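Local coordinates for protein cyclase (Uncultured organism, PDB 5IBZ) that probably acts as an arylformamidase-type hydrolase of the putative cyclase family and is seen here with acetylphosphate bound in a pocket, at residues F53-P58 and E281-E286; L206-Y211 and A246-A251. One frame throughout, in Å; residues are numbered along the deposited sequence.

Interaction 1. Residues F53-P58 and E281-E286; sequences FSLAIP and EIWWLE. With UVW (acetylphosphate), chain F.
Leu55 and Trp284 meet through their backbones. The amide N of Trp284 gives a nearly straight hydrogen bond (165° at the hydrogen) to the carbonyl O of Leu55, 2.8 Å away, arriving from above the carbonyl plane. In the other direction CA of Leu55 makes a CH...O contact with O of Trp284 at 3.2 Å. Buried side chains pack closely on both sides of this exchange. Leu55 lays CD1 obliquely against the benzo part of the Trp283 indole, 3.9 Å from its CE3, and the same methyl reaches CD2 of Leu285. Ile57 has CG1 between its backbone N and carbonyl carbon (chi1 60°), which carries CD1 to within 3.6 Å of CG2 of Ile282.

The looser side lies at the partly exposed Trp284. Its CB sits 3.7 Å from O of Ala56, but with CG anti to the backbone N (chi1 -178°) the indole leads away from 53-58. There the ring keeps a lighter touch, CE3 to CG2 of Ile57 at 4.0 Å, and its NE1 is hydrogen-bonded to Glu287.

Glu281 turns to the ligand instead: OE2 lies 2.6 Å from O2P of acetylphosphate and OE1 2.8 Å from O3P. With an alanine here the carboxylate is gone, which would probably open a gap beside those two phosphate oxygens and leave the ligand to its remaining partners, among them Arg69, His119 and His268.

Thr112 ties the segments from outside, its OG1 hydrogen-bonding to both Ile57 N and Ile282 O. Strand 52-54 is an outermost strand of the mixed sheet within this chain; helix 286-295 packs Leu288 against Phe53 and Leu55, while Val201 of strand 199-203 touches Trp283 and Leu285.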
ATOM      1  N   PHE B  53       7.739  -7.969 -28.977  1.00  9.26           N
ATOM      2  CA  PHE B  53       6.391  -7.579 -28.577  1.00  7.65           C
ATOM      3  C   PHE B  53       6.210  -7.758 -27.079  1.00  7.45           C
ATOM      4  O   PHE B  53       6.465  -8.824 -26.550  1.00 11.16           O
ATOM      5  CB  PHE B  53       5.343  -8.416 -29.320  1.00  7.94           C
ATOM      6  CG  PHE B  53       5.455  -8.300 -30.803  1.00  9.67           C
ATOM      7  CD1 PHE B  53       4.799  -7.298 -31.456  1.00 12.86           C
ATOM      8  CD2 PHE B  53       6.258  -9.159 -31.525  1.00 10.93           C
ATOM      9  CE1 PHE B  53       4.909  -7.162 -32.824  1.00 16.39           C
ATOM     10  CE2 PHE B  53       6.359  -9.013 -32.906  1.00 13.48           C
ATOM     11  CZ  PHE B  53       5.695  -8.020 -33.527  1.00 13.27           C
ATOM     12  N   SER B  54       5.795  -6.698 -26.387  1.00  8.29           N
ATOM     13  CA  SER B  54       5.372  -6.817 -24.999  1.00  7.95           C
ATOM     14  C   SER B  54       3.960  -7.361 -24.936  1.00  7.12           C
ATOM     15  O   SER B  54       3.068  -6.803 -25.575  1.00  9.47           O
ATOM     16  CB  SER B  54       5.413  -5.473 -24.300  1.00  8.60           C
ATOM     17  OG  SER B  54       4.685  -5.523 -23.092  1.00  9.07           O
ATOM     18  N   LEU B  55       3.756  -8.403 -24.137  1.00  7.49           N
ATOM     19  CA  LEU B  55       2.445  -9.018 -24.009  1.00  7.58           C
ATOM     20  C   LEU B  55       1.786  -8.624 -22.692  1.00  8.43           C
ATOM     21  O   LEU B  55       0.940  -9.350 -22.172  1.00  8.39           O
ATOM     22  CB  LEU B  55       2.556 -10.553 -24.118  1.00  7.60           C
ATOM     23  CG  LEU B  55       3.435 -11.038 -25.280  1.00  8.63           C
ATOM     24  CD1 LEU B  55       3.427 -12.565 -25.316  1.00  9.07           C
ATOM     25  CD2 LEU B  55       2.960 -10.504 -26.613  1.00  7.67           C
ATOM     26  N   ALA B  56       2.170  -7.474 -22.163  1.00  9.29           N
ATOM     27  CA  ALA B  56       1.572  -6.958 -20.936  1.00  8.68           C
ATOM     28  C   ALA B  56       0.538  -5.870 -21.183  1.00 10.15           C
ATOM     29  O   ALA B  56       0.656  -5.077 -22.120  1.00  9.33           O
ATOM     30  CB  ALA B  56       2.658  -6.418 -20.019  1.00  8.36           C
ATOM     31  N   ILE B  57      -0.445  -5.815 -20.302  1.00  7.21           N
ATOM     32  CA  ILE B  57      -1.281  -4.616 -20.184  1.00  7.45           C
ATOM     33  C   ILE B  57      -0.560  -3.607 -19.289  1.00  7.97           C
ATOM     34  O   ILE B  57       0.318  -3.965 -18.496  1.00  8.82           O
ATOM     35  CB  ILE B  57      -2.680  -4.913 -19.620  1.00  7.78           C
ATOM     36  CG1 ILE B  57      -2.637  -5.523 -18.217  1.00  9.43           C
ATOM     37  CG2 ILE B  57      -3.442  -5.804 -20.569  1.00  9.80           C
ATOM     38  CD1 ILE B  57      -3.954  -5.329 -17.446  1.00  8.77           C
ATOM     39  N   PRO B  58      -0.941  -2.336 -19.402  1.00  7.57           N
ATOM     40  CA  PRO B  58      -0.314  -1.366 -18.499  1.00  8.40           C
ATOM     41  C   PRO B  58      -0.694  -1.608 -17.053  1.00  7.26           C
ATOM     42  O   PRO B  58      -1.880  -1.888 -16.762  1.00  9.08           O
ATOM     43  CB  PRO B  58      -0.840  -0.014 -18.995  1.00 11.20           C
ATOM     44  CG  PRO B  58      -2.045  -0.325 -19.806  1.00 14.74           C
ATOM     45  CD  PRO B  58      -1.834  -1.709 -20.378  1.00  8.96           C
ATOM     46  N   GLU B 281      -2.497 -15.047 -16.941  1.00  7.16           N
ATOM     47  CA  GLU B 281      -3.757 -14.345 -17.161  1.00  7.47           C
ATOM     48  C   GLU B 281      -3.531 -12.881 -17.458  1.00  8.35           C
ATOM     49  O   GLU B 281      -2.537 -12.291 -17.017  1.00  8.16           O
ATOM     50  CB  GLU B 281      -4.679 -14.478 -15.941  1.00  8.81           C
ATOM     51  CG  GLU B 281      -5.135 -15.918 -15.727  1.00 10.44           C
ATOM     52  CD  GLU B 281      -5.765 -16.183 -14.375  1.00 13.30           C
ATOM     53  OE1 GLU B 281      -5.578 -15.391 -13.434  1.00 15.82           O
ATOM     54  OE2 GLU B 281      -6.477 -17.202 -14.290  1.00 13.57           O
ATOM     55  N   ILE B 282      -4.489 -12.302 -18.161  1.00  7.40           N
ATOM     56  CA  ILE B 282      -4.508 -10.878 -18.544  1.00  9.19           C
ATOM     57  C   ILE B 282      -3.274 -10.482 -19.373  1.00  7.64           C
ATOM     58  O   ILE B 282      -2.737  -9.372 -19.292  1.00  7.82           O
ATOM     59  CB  ILE B 282      -4.641  -9.914 -17.315  1.00  7.76           C
ATOM     60  CG1 ILE B 282      -5.457 -10.564 -16.179  1.00  8.87           C
ATOM     61  CG2 ILE B 282      -5.302  -8.633 -17.802  1.00  9.03           C
ATOM     62  CD1 ILE B 282      -5.782  -9.627 -15.016  1.00 10.19           C
ATOM     63  N   TRP B 283      -2.849 -11.384 -20.241  1.00  8.04           N
ATOM     64  CA  TRP B 283      -1.833 -11.035 -21.224  1.00  8.95           C
ATOM     65  C   TRP B 283      -2.481 -10.243 -22.364  1.00  7.84           C
ATOM     66  O   TRP B 283      -3.704 -10.283 -22.543  1.00  9.14           O
ATOM     67  CB  TRP B 283      -1.132 -12.304 -21.754  1.00  8.83           C
ATOM     68  CG  TRP B 283      -0.282 -13.041 -20.739  1.00  7.09           C
ATOM     69  CD1 TRP B 283      -0.508 -13.154 -19.399  1.00  8.10           C
ATOM     70  CD2 TRP B 283       0.922 -13.773 -21.002  1.00  6.53           C
ATOM     71  NE1 TRP B 283       0.480 -13.915 -18.806  1.00  7.75           N
ATOM     72  CE2 TRP B 283       1.372 -14.303 -19.770  1.00  7.84           C
ATOM     73  CE3 TRP B 283       1.674 -14.018 -22.156  1.00  6.59           C
ATOM     74  CZ2 TRP B 283       2.517 -15.080 -19.671  1.00  7.42           C
ATOM     75  CZ3 TRP B 283       2.816 -14.793 -22.053  1.00  6.84           C
ATOM     76  CH2 TRP B 283       3.226 -15.308 -20.827  1.00  6.47           C
ATOM     77  N   TRP B 284      -1.666  -9.501 -23.116  1.00  8.44           N
ATOM     78  CA  TRP B 284      -2.130  -8.660 -24.215  1.00  7.22           C
ATOM     79  C   TRP B 284      -1.536  -9.183 -25.502  1.00  8.09           C
ATOM     80  O   TRP B 284      -0.318  -9.133 -25.697  1.00  7.76           O
ATOM     81  CB  TRP B 284      -1.722  -7.195 -24.015  1.00  8.09           C
ATOM     82  CG  TRP B 284      -2.243  -6.325 -25.122  1.00 10.46           C
ATOM     83  CD1 TRP B 284      -1.573  -5.934 -26.248  1.00 12.68           C
ATOM     84  CD2 TRP B 284      -3.558  -5.765 -25.219  1.00 10.42           C
ATOM     85  NE1 TRP B 284      -2.395  -5.167 -27.044  1.00 13.83           N
ATOM     86  CE2 TRP B 284      -3.616  -5.048 -26.433  1.00 11.50           C
ATOM     87  CE3 TRP B 284      -4.700  -5.808 -24.400  1.00 10.84           C
ATOM     88  CZ2 TRP B 284      -4.766  -4.358 -26.833  1.00 15.13           C
ATOM     89  CZ3 TRP B 284      -5.834  -5.126 -24.803  1.00 13.59           C
ATOM     90  CH2 TRP B 284      -5.858  -4.418 -26.013  1.00 13.94           C
ATOM     91  N   LEU B 285      -2.393  -9.703 -26.381  1.00  8.76           N
ATOM     92  CA  LEU B 285      -1.921 -10.469 -27.524  1.00  8.80           C
ATOM     93  C   LEU B 285      -2.275  -9.880 -28.882  1.00  9.32           C
ATOM     94  O   LEU B 285      -1.955 -10.471 -29.910  1.00  9.83           O
ATOM     95  CB  LEU B 285      -2.486 -11.893 -27.421  1.00  9.54           C
ATOM     96  CG  LEU B 285      -2.080 -12.633 -26.138  1.00 10.61           C
ATOM     97  CD1 LEU B 285      -2.691 -14.021 -26.094  1.00 10.43           C
ATOM     98  CD2 LEU B 285      -0.571 -12.709 -25.988  1.00  9.68           C
ATOM     99  N   GLU B 286      -2.952  -8.733 -28.893  1.00  8.85           N
ATOM    100  CA  GLU B 286      -3.467  -8.184 -30.144  1.00  9.59           C
ATOM    101  C   GLU B 286      -2.373  -7.889 -31.168  1.00  9.21           C
ATOM    102  O   GLU B 286      -2.527  -8.197 -32.361  1.00 10.48           O
ATOM    103  CB  GLU B 286      -4.268  -6.902 -29.882  1.00 11.48           C
ATOM    104  CG  GLU B 286      -5.053  -6.476 -31.143  1.00 12.69           C
ATOM    105  CD  GLU B 286      -5.963  -5.275 -30.947  1.00 26.68           C
ATOM    106  OE1 GLU B 286      -6.457  -5.059 -29.830  1.00 24.29           O
ATOM    107  OE2 GLU B 286      -6.203  -4.552 -31.936  1.00 35.50           O
TER
HETATM  108  C1  UVW F 401     -10.348 -15.988 -10.130  1.00 44.05           C
HETATM  109  O1  UVW F 401      -9.956 -15.249  -9.293  1.00 54.91           O
HETATM  110  C1M UVW F 401     -11.840 -16.288 -10.249  1.00 43.15           C
HETATM  111  O2  UVW F 401      -9.467 -16.598 -11.027  1.00 27.99           O
HETATM  112  P   UVW F 401      -7.831 -16.476 -10.914  1.00 20.73           P
HETATM  113  O1P UVW F 401      -7.363 -16.725  -9.499  1.00 22.07           O
HETATM  114  O2P UVW F 401      -7.276 -17.521 -11.854  1.00 26.99           O
HETATM  115  O3P UVW F 401      -7.345 -15.115 -11.343  1.00 27.93           O

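Interaction 2. Residues L206-Y211 and A246-A251; sequences LVESWY and AADNIA
Just beyond the C-terminal ends of the neighbouring parallel strands 199-203 and 244-247, the 3-10 turn Leu206-Ser209 rests on the loop Asp248-Ile250. The amide N of Val207 is hydrogen-bonded to O of Asp248 at 3.0 Å, nearly in line with the C=O bond (174°). CG1 of Val207, between its backbone N and carbonyl carbon (chi1 67°), comes obliquely onto CB of Asp248, 3.7 Å away. Next to it CD2 of Leu206 packs on CB of Asn249 at 3.7 Å.

The polar edge joins two acids. OE2 of Glu208 and OD2 of Asp248 are 4.0 Å apart, their carboxylate planes 79° from parallel, and one water donates to both, which would ease the repulsion. Each acid also has partners of its own: Glu208 forms a salt bridge with Arg203, and Asp248 accepts from the backbone N atoms of Thr204 and Gly205. Within the turn O of Leu206 is gripped twice, by N and OG of Ser209.

Loops following the C-terminal ends of parallel strands commonly build the binding sites of alpha/beta folds; here Ile250 lines the acetylphosphate pocket.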
ATOM      1  N   LEU B 206     -10.627 -11.363 -25.185  1.00  9.53           N
ATOM      2  CA  LEU B 206     -11.500 -10.785 -24.165  1.00 10.71           C
ATOM      3  C   LEU B 206     -10.979  -9.435 -23.643  1.00 10.62           C
ATOM      4  O   LEU B 206     -11.757  -8.468 -23.534  1.00 11.78           O
ATOM      5  CB  LEU B 206     -11.706 -11.770 -23.008  1.00  9.96           C
ATOM      6  CG  LEU B 206     -12.691 -11.292 -21.934  1.00 12.34           C
ATOM      7  CD1 LEU B 206     -14.091 -11.146 -22.499  1.00 15.48           C
ATOM      8  CD2 LEU B 206     -12.704 -12.191 -20.687  1.00 15.83           C
ATOM      9  N   VAL B 207      -9.684  -9.341 -23.340  1.00 10.63           N
ATOM     10  CA  VAL B 207      -9.136  -8.112 -22.778  1.00 13.57           C
ATOM     11  C   VAL B 207      -9.210  -6.944 -23.783  1.00 13.10           C
ATOM     12  O   VAL B 207      -9.194  -5.766 -23.387  1.00 11.95           O
ATOM     13  CB  VAL B 207      -7.673  -8.322 -22.291  1.00 13.76           C
ATOM     14  CG1 VAL B 207      -6.748  -8.572 -23.454  1.00 13.48           C
ATOM     15  CG2 VAL B 207      -7.198  -7.158 -21.468  1.00 19.03           C
ATOM     16  N   GLU B 208      -9.368  -7.254 -25.068  1.00 13.90           N
ATOM     17  CA  GLU B 208      -9.430  -6.218 -26.106  1.00  9.24           C
ATOM     18  C   GLU B 208     -10.750  -5.459 -26.076  1.00 14.97           C
ATOM     19  O   GLU B 208     -10.912  -4.449 -26.782  1.00 21.03           O
ATOM     20  CB  GLU B 208      -9.207  -6.839 -27.489  1.00 12.79           C
ATOM     21  CG  GLU B 208      -7.823  -7.454 -27.632  1.00 12.16           C
ATOM     22  CD  GLU B 208      -7.629  -8.310 -28.897  1.00 15.71           C
ATOM     23  OE1 GLU B 208      -8.455  -8.215 -29.836  1.00 16.13           O
ATOM     24  OE2 GLU B 208      -6.621  -9.051 -28.936  1.00 13.60           O
ATOM     25  N   SER B 209     -11.687  -5.946 -25.271  1.00 11.74           N
ATOM     26  CA  SER B 209     -12.987  -5.300 -25.133  1.00 15.93           C
ATOM     27  C   SER B 209     -13.116  -4.458 -23.861  1.00 13.84           C
ATOM     28  O   SER B 209     -14.097  -3.745 -23.698  1.00 15.52           O
ATOM     29  CB  SER B 209     -14.110  -6.351 -25.166  1.00 16.03           C
ATOM     30  OG  SER B 209     -14.161  -7.163 -23.987  1.00 18.64           O
ATOM     31  N   TRP B 210     -12.124  -4.503 -22.982  1.00 11.32           N
ATOM     32  CA  TRP B 210     -12.264  -3.893 -21.659  1.00  9.78           C
ATOM     33  C   TRP B 210     -12.141  -2.371 -21.645  1.00 10.95           C
ATOM     34  O   TRP B 210     -12.932  -1.671 -20.998  1.00 10.48           O
ATOM     35  CB  TRP B 210     -11.206  -4.481 -20.715  1.00 10.53           C
ATOM     36  CG  TRP B 210     -11.033  -3.703 -19.441  1.00 10.47           C
ATOM     37  CD1 TRP B 210     -10.104  -2.731 -19.179  1.00  9.02           C
ATOM     38  CD2 TRP B 210     -11.813  -3.833 -18.252  1.00 11.53           C
ATOM     39  NE1 TRP B 210     -10.262  -2.254 -17.908  1.00 10.90           N
ATOM     40  CE2 TRP B 210     -11.300  -2.919 -17.314  1.00 10.27           C
ATOM     41  CE3 TRP B 210     -12.898  -4.634 -17.892  1.00 10.73           C
ATOM     42  CZ2 TRP B 210     -11.841  -2.778 -16.046  1.00 11.44           C
ATOM     43  CZ3 TRP B 210     -13.426  -4.496 -16.639  1.00 10.45           C
ATOM     44  CH2 TRP B 210     -12.894  -3.576 -15.726  1.00 11.93           C
ATOM     45  N   TYR B 211     -11.125  -1.848 -22.314  1.00 10.94           N
ATOM     46  CA  TYR B 211     -10.722  -0.460 -22.065  1.00  9.88           C
ATOM     47  C   TYR B 211     -11.722   0.590 -22.556  1.00 12.39           C
ATOM     48  O   TYR B 211     -11.803   1.675 -21.973  1.00 16.57           O
ATOM     49  CB  TYR B 211      -9.332  -0.242 -22.658  1.00 11.27           C
ATOM     50  CG  TYR B 211      -8.275  -0.895 -21.802  1.00 11.65           C
ATOM     51  CD1 TYR B 211      -7.810  -0.267 -20.656  1.00 13.78           C
ATOM     52  CD2 TYR B 211      -7.796  -2.166 -22.094  1.00 13.15           C
ATOM     53  CE1 TYR B 211      -6.859  -0.863 -19.845  1.00 13.16           C
ATOM     54  CE2 TYR B 211      -6.840  -2.778 -21.278  1.00 12.26           C
ATOM     55  CZ  TYR B 211      -6.378  -2.111 -20.159  1.00 12.32           C
ATOM     56  OH  TYR B 211      -5.429  -2.694 -19.322  1.00 12.26           O
ATOM     57  N   ALA B 246      -1.043 -19.497 -20.925  1.00  7.26           N
ATOM     58  CA  ALA B 246      -1.444 -18.131 -20.647  1.00  6.77           C
ATOM     59  C   ALA B 246      -2.502 -17.696 -21.629  1.00  7.01           C
ATOM     60  O   ALA B 246      -2.561 -18.207 -22.741  1.00  8.58           O
ATOM     61  CB  ALA B 246      -0.277 -17.216 -20.718  1.00  9.48           C
ATOM     62  N   ALA B 247      -3.292 -16.697 -21.235  1.00  8.76           N
ATOM     63  CA  ALA B 247      -4.324 -16.156 -22.112  1.00  7.63           C
ATOM     64  C   ALA B 247      -4.578 -14.673 -21.864  1.00  7.08           C
ATOM     65  O   ALA B 247      -4.154 -14.100 -20.844  1.00  8.38           O
ATOM     66  CB  ALA B 247      -5.634 -16.935 -21.951  1.00  8.44           C
ATOM     67  N   ASP B 248      -5.243 -14.063 -22.840  1.00  7.24           N
ATOM     68  CA  ASP B 248      -5.673 -12.676 -22.766  1.00  8.14           C
ATOM     69  C   ASP B 248      -7.114 -12.558 -22.240  1.00 10.21           C
ATOM     70  O   ASP B 248      -7.876 -11.671 -22.640  1.00 10.07           O
ATOM     71  CB  ASP B 248      -5.559 -12.030 -24.140  1.00  8.57           C
ATOM     72  CG  ASP B 248      -6.500 -12.645 -25.137  1.00 10.61           C
ATOM     73  OD1 ASP B 248      -7.042 -13.725 -24.803  1.00  8.84           O
ATOM     74  OD2 ASP B 248      -6.696 -12.061 -26.242  1.00  9.97           O
ATOM     75  N   ASN B 249      -7.486 -13.451 -21.332  1.00  7.98           N
ATOM     76  CA  ASN B 249      -8.715 -13.275 -20.556  1.00  8.00           C
ATOM     77  C   ASN B 249      -8.311 -13.128 -19.087  1.00  9.73           C
ATOM     78  O   ASN B 249      -7.119 -12.919 -18.783  1.00 11.48           O
ATOM     79  CB  ASN B 249      -9.709 -14.416 -20.797  1.00  8.17           C
ATOM     80  CG  ASN B 249      -9.154 -15.771 -20.437  1.00  8.05           C
ATOM     81  OD1 ASN B 249      -8.113 -15.872 -19.789  1.00  9.20           O
ATOM     82  ND2 ASN B 249      -9.869 -16.833 -20.839  1.00  8.20           N
ATOM     83  N   ILE B 250      -9.263 -13.201 -18.162  1.00  8.12           N
ATOM     84  CA  ILE B 250      -8.966 -12.913 -16.765  1.00  8.63           C
ATOM     85  C   ILE B 250      -8.794 -14.197 -15.951  1.00 11.86           C
ATOM     86  O   ILE B 250      -8.015 -14.234 -14.999  1.00 11.33           O
ATOM     87  CB  ILE B 250     -10.073 -12.048 -16.099  1.00 12.62           C
ATOM     88  CG1 ILE B 250     -10.534 -10.923 -17.028  1.00 10.53           C
ATOM     89  CG2 ILE B 250      -9.569 -11.500 -14.791  1.00 13.68           C
ATOM     90  CD1 ILE B 250      -9.446  -9.985 -17.531  1.00 13.63           C
ATOM     91  N   ALA B 251      -9.495 -15.260 -16.342  1.00 10.65           N
ATOM     92  CA  ALA B 251      -9.516 -16.494 -15.557  1.00 11.96           C
ATOM     93  C   ALA B 251      -8.954 -17.740 -16.249  1.00 12.52           C
ATOM     94  O   ALA B 251      -9.037 -18.828 -15.685  1.00 11.02           O
ATOM     95  CB  ALA B 251     -10.935 -16.777 -15.134  1.00 14.08           C
TER
HETATM   96  O   HOH W   1      -5.228  -9.847 -26.665  1.00 11.10           O

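Interactions 1 and 2 lie side by side, their centres 9 Å apart, where strands 244-247 and 278-281 run out into loops. Backbone contacts join the two there without the regular parallel register: N of Trp283 lies 3.1 Å from O of Ala247, and N of Ile282 is 2.8 Å from O of Asn249, both probable hydrogen bonds. Side chains of 206-211 reach both halves of interaction 1: Val207 touches Trp284 and Tyr211 touches Ile57. The two contacts also share the acetylphosphate pocket, which Arg69, Asp115, His119 and His268 complete. Segment 281-286 brings Glu281 to the phosphate; segment 246-251 brings Ile250, whose side chain is about 5 Å from the ligand and whose O packs 3.0 Å from CD of Glu281.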